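Local coordinates for IPT/TIG domain-containing protein BACOVA_02650 (Bacteroides ovatus, PDB 5E7H) that binds polysaccharide at the cell surface and probably captures xyloglucan before its transport into the periplasm for degradation, at residues Gly120-Ile125 / Glu249-Asn254. Numbering follows the deposited sequence.
Sequences GTCLGI and EVYFDN. With NA (sodium ion), chain I.
L123 and F252 pair antiparallel through two backbone hydrogen bonds, L123 N to F252 O at 3.0 Å and F252 N to L123 O at 2.9 Å, both in the carbonyl plane. I125 and V250 repeat the pattern; there the I125 N–V250 O bond is nearly straight (172°), whereas V250 N meets I125 O from above the carbonyl plane.

Between these hydrogen-bonded pairs lies the non-hydrogen-bonded pair G124–Y251. With CG anti to its carbonyl carbon (chi1 -57°), Y251 lays its ring beside the strand of G124, and CD1 comes within 3.7 Å of G124 CA, where a side chain would crowd the ring. C122 SG adds an oblique sulfur-aromatic contact, 5.0 Å from the centroid of the Y251 ring. Y251 OH donates to the anti lone pair of E249 OE2 (2.6 Å). An alanine here is likely to leave E249 OE2 without this donor and open a gap beside G124 and C122 SG.

Both strands belong to an antiparallel sheet of the xyloglucan-binding domain, 121-126 lying between 105-108 and 246-259. The face bearing L123, I125, V250 and F252 turns toward the second sheet of a beta sandwich, where F177 on strand 176-181 meets the F252 ring edge-to-face; L123 CD2 lies alongside F252 CD1 at 3.9 Å.

Where the strands part, a sodium ion joins them, held by T121 O (2.5 Å) and both carboxylate oxygens of D253. A water molecule that donates to N254 OD1, with the backbone oxygens of N92 and N119, completes the site.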
ATOM      1  N   GLY A 120       4.666 -12.107   4.398  1.00 17.20           N
ATOM      2  CA  GLY A 120       3.781 -13.254   4.381  1.00 16.92           C
ATOM      3  C   GLY A 120       3.054 -13.409   3.066  1.00 16.07           C
ATOM      4  O   GLY A 120       3.620 -13.228   1.999  1.00 18.01           O
ATOM      5  N   THR A 121       1.789 -13.792   3.163  1.00 16.07           N
ATOM      6  CA  THR A 121       0.965 -14.088   1.997  1.00 14.95           C
ATOM      7  C   THR A 121       0.467 -12.833   1.304  1.00 15.56           C
ATOM      8  O   THR A 121      -0.009 -11.915   1.949  1.00 15.40           O
ATOM      9  CB  THR A 121      -0.231 -14.915   2.418  1.00 16.15           C
ATOM     10  OG1 THR A 121       0.223 -16.073   3.117  1.00 19.75           O
ATOM     11  CG2 THR A 121      -1.042 -15.355   1.206  1.00 19.48           C
ATOM     12  N   CYS A 122       0.532 -12.805  -0.023  1.00 14.39           N
ATOM     13  CA  CYS A 122      -0.056 -11.727  -0.803  1.00 14.40           C
ATOM     14  C   CYS A 122      -0.973 -12.307  -1.872  1.00 12.68           C
ATOM     15  O   CYS A 122      -0.874 -13.485  -2.229  1.00 14.33           O
ATOM     16  CB  CYS A 122       1.011 -10.823  -1.427  1.00 18.96           C
ATOM     17  SG  CYS A 122       2.139 -11.592  -2.583  1.00 19.58           S
ATOM     18  N   LEU A 123      -1.884 -11.462  -2.344  1.00 13.71           N
ATOM     19  CA  LEU A 123      -2.813 -11.783  -3.429  1.00 13.34           C
ATOM     20  C   LEU A 123      -2.120 -11.638  -4.765  1.00 14.50           C
ATOM     21  O   LEU A 123      -1.464 -10.631  -5.000  1.00 15.00           O
ATOM     22  CB  LEU A 123      -4.017 -10.834  -3.380  1.00 14.21           C
ATOM     23  CG  LEU A 123      -4.954 -10.803  -4.599  1.00 14.20           C
ATOM     24  CD1 LEU A 123      -5.683 -12.122  -4.737  1.00 15.19           C
ATOM     25  CD2 LEU A 123      -5.925  -9.651  -4.507  1.00 15.92           C
ATOM     26  N   GLY A 124      -2.273 -12.636  -5.621  1.00 13.67           N
ATOM     27  CA  GLY A 124      -1.775 -12.555  -6.981  1.00 16.03           C
ATOM     28  C   GLY A 124      -2.902 -12.567  -7.987  1.00 15.73           C
ATOM     29  O   GLY A 124      -3.810 -13.405  -7.927  1.00 17.54           O
ATOM     30  N   ILE A 125      -2.827 -11.627  -8.921  1.00 14.01           N
ATOM     31  CA  ILE A 125      -3.671 -11.643 -10.109  1.00 15.07           C
ATOM     32  C   ILE A 125      -2.694 -11.745 -11.273  1.00 15.89           C
ATOM     33  O   ILE A 125      -2.045 -10.754 -11.636  1.00 16.06           O
ATOM     34  CB  ILE A 125      -4.531 -10.392 -10.204  1.00 15.89           C
ATOM     35  CG1 ILE A 125      -5.467 -10.255  -9.001  1.00 21.60           C
ATOM     36  CG2 ILE A 125      -5.334 -10.376 -11.525  1.00 18.28           C
ATOM     37  CD1 ILE A 125      -6.547 -11.227  -8.921  1.00 23.29           C
ATOM     38  N   GLU A 249       1.089  -9.619 -14.301  1.00 16.69           N
ATOM     39  CA  GLU A 249       1.511 -10.266 -13.063  1.00 14.38           C
ATOM     40  C   GLU A 249       1.531  -9.192 -11.994  1.00 14.25           C
ATOM     41  O   GLU A 249       2.448  -8.358 -11.962  1.00 15.96           O
ATOM     42  CB  GLU A 249       2.870 -10.947 -13.229  1.00 17.30           C
ATOM     43  CG  GLU A 249       3.307 -11.694 -12.004  1.00 16.68           C
ATOM     44  CD  GLU A 249       4.657 -12.371 -12.149  1.00 20.26           C
ATOM     45  OE1 GLU A 249       5.301 -12.267 -13.227  1.00 21.96           O
ATOM     46  OE2 GLU A 249       5.060 -13.021 -11.170  1.00 19.37           O
ATOM     47  N   VAL A 250       0.495  -9.187 -11.156  1.00 13.78           N
ATOM     48  CA  VAL A 250       0.282  -8.112 -10.182  1.00 14.27           C
ATOM     49  C   VAL A 250       0.009  -8.727  -8.826  1.00 14.76           C
ATOM     50  O   VAL A 250      -0.793  -9.660  -8.715  1.00 15.62           O
ATOM     51  CB  VAL A 250      -0.886  -7.202 -10.591  1.00 12.37           C
ATOM     52  CG1 VAL A 250      -1.056  -6.042  -9.611  1.00 14.12           C
ATOM     53  CG2 VAL A 250      -0.671  -6.679 -12.014  1.00 15.83           C
ATOM     54  N   TYR A 251       0.677  -8.218  -7.792  1.00 12.37           N
ATOM     55  CA  TYR A 251       0.470  -8.697  -6.420  1.00 12.82           C
ATOM     56  C   TYR A 251       0.007  -7.554  -5.541  1.00 13.01           C
ATOM     57  O   TYR A 251       0.373  -6.402  -5.783  1.00 12.34           O
ATOM     58  CB  TYR A 251       1.761  -9.314  -5.826  1.00 13.13           C
ATOM     59  CG  TYR A 251       2.279 -10.457  -6.679  1.00 12.41           C
ATOM     60  CD1 TYR A 251       1.761 -11.735  -6.551  1.00 12.56           C
ATOM     61  CD2 TYR A 251       3.215 -10.229  -7.677  1.00 12.44           C
ATOM     62  CE1 TYR A 251       2.183 -12.762  -7.368  1.00 14.93           C
ATOM     63  CE2 TYR A 251       3.651 -11.253  -8.495  1.00 12.42           C
ATOM     64  CZ  TYR A 251       3.120 -12.519  -8.342  1.00 14.01           C
ATOM     65  OH  TYR A 251       3.509 -13.568  -9.148  1.00 15.47           O
ATOM     66  N   PHE A 252      -0.800  -7.894  -4.536  1.00 11.79           N
ATOM     67  CA  PHE A 252      -1.356  -6.927  -3.575  1.00 11.19           C
ATOM     68  C   PHE A 252      -1.187  -7.408  -2.144  1.00 13.05           C
ATOM     69  O   PHE A 252      -1.292  -8.601  -1.871  1.00 13.07           O
ATOM     70  CB  PHE A 252      -2.867  -6.713  -3.789  1.00 11.60           C
ATOM     71  CG  PHE A 252      -3.281  -6.267  -5.167  1.00 12.90           C
ATOM     72  CD1 PHE A 252      -3.443  -7.174  -6.203  1.00 14.37           C
ATOM     73  CD2 PHE A 252      -3.559  -4.940  -5.409  1.00 14.45           C
ATOM     74  CE1 PHE A 252      -3.843  -6.738  -7.461  1.00 15.70           C
ATOM     75  CE2 PHE A 252      -3.970  -4.519  -6.663  1.00 16.92           C
ATOM     76  CZ  PHE A 252      -4.115  -5.431  -7.677  1.00 14.56           C
ATOM     77  N   ASP A 253      -0.977  -6.482  -1.208  1.00 12.11           N
ATOM     78  CA  ASP A 253      -0.988  -6.853   0.214  1.00 11.50           C
ATOM     79  C   ASP A 253      -1.313  -5.649   1.087  1.00 10.38           C
ATOM     80  O   ASP A 253      -1.223  -4.496   0.661  1.00 11.62           O
ATOM     81  CB  ASP A 253       0.364  -7.444   0.620  1.00 12.07           C
ATOM     82  CG  ASP A 253       0.293  -8.387   1.795  1.00 15.43           C
ATOM     83  OD1 ASP A 253      -0.768  -8.622   2.393  1.00 14.58           O
ATOM     84  OD2 ASP A 253       1.368  -8.936   2.143  1.00 18.65           O
ATOM     85  N   ASN A 254      -1.691  -5.947   2.324  1.00 11.28           N
ATOM     86  CA  ASN A 254      -1.812  -4.949   3.402  1.00 12.27           C
ATOM     87  C   ASN A 254      -2.721  -3.786   3.039  1.00 11.69           C
ATOM     88  O   ASN A 254      -2.386  -2.608   3.192  1.00 12.87           O
ATOM     89  CB  ASN A 254      -0.435  -4.449   3.826  1.00 14.02           C
ATOM     90  CG  ASN A 254       0.277  -5.461   4.670  1.00 16.70           C
ATOM     91  OD1 ASN A 254      -0.341  -6.143   5.497  1.00 18.11           O
ATOM     92  ND2 ASN A 254       1.575  -5.578   4.475  1.00 20.22           N
TER
HETATM   93 NA    NA I 508       0.450 -10.399   3.927  1.00 24.60          NA
HETATM   94  O   HOH W   1       1.184  -8.550   5.634  1.00 27.70           O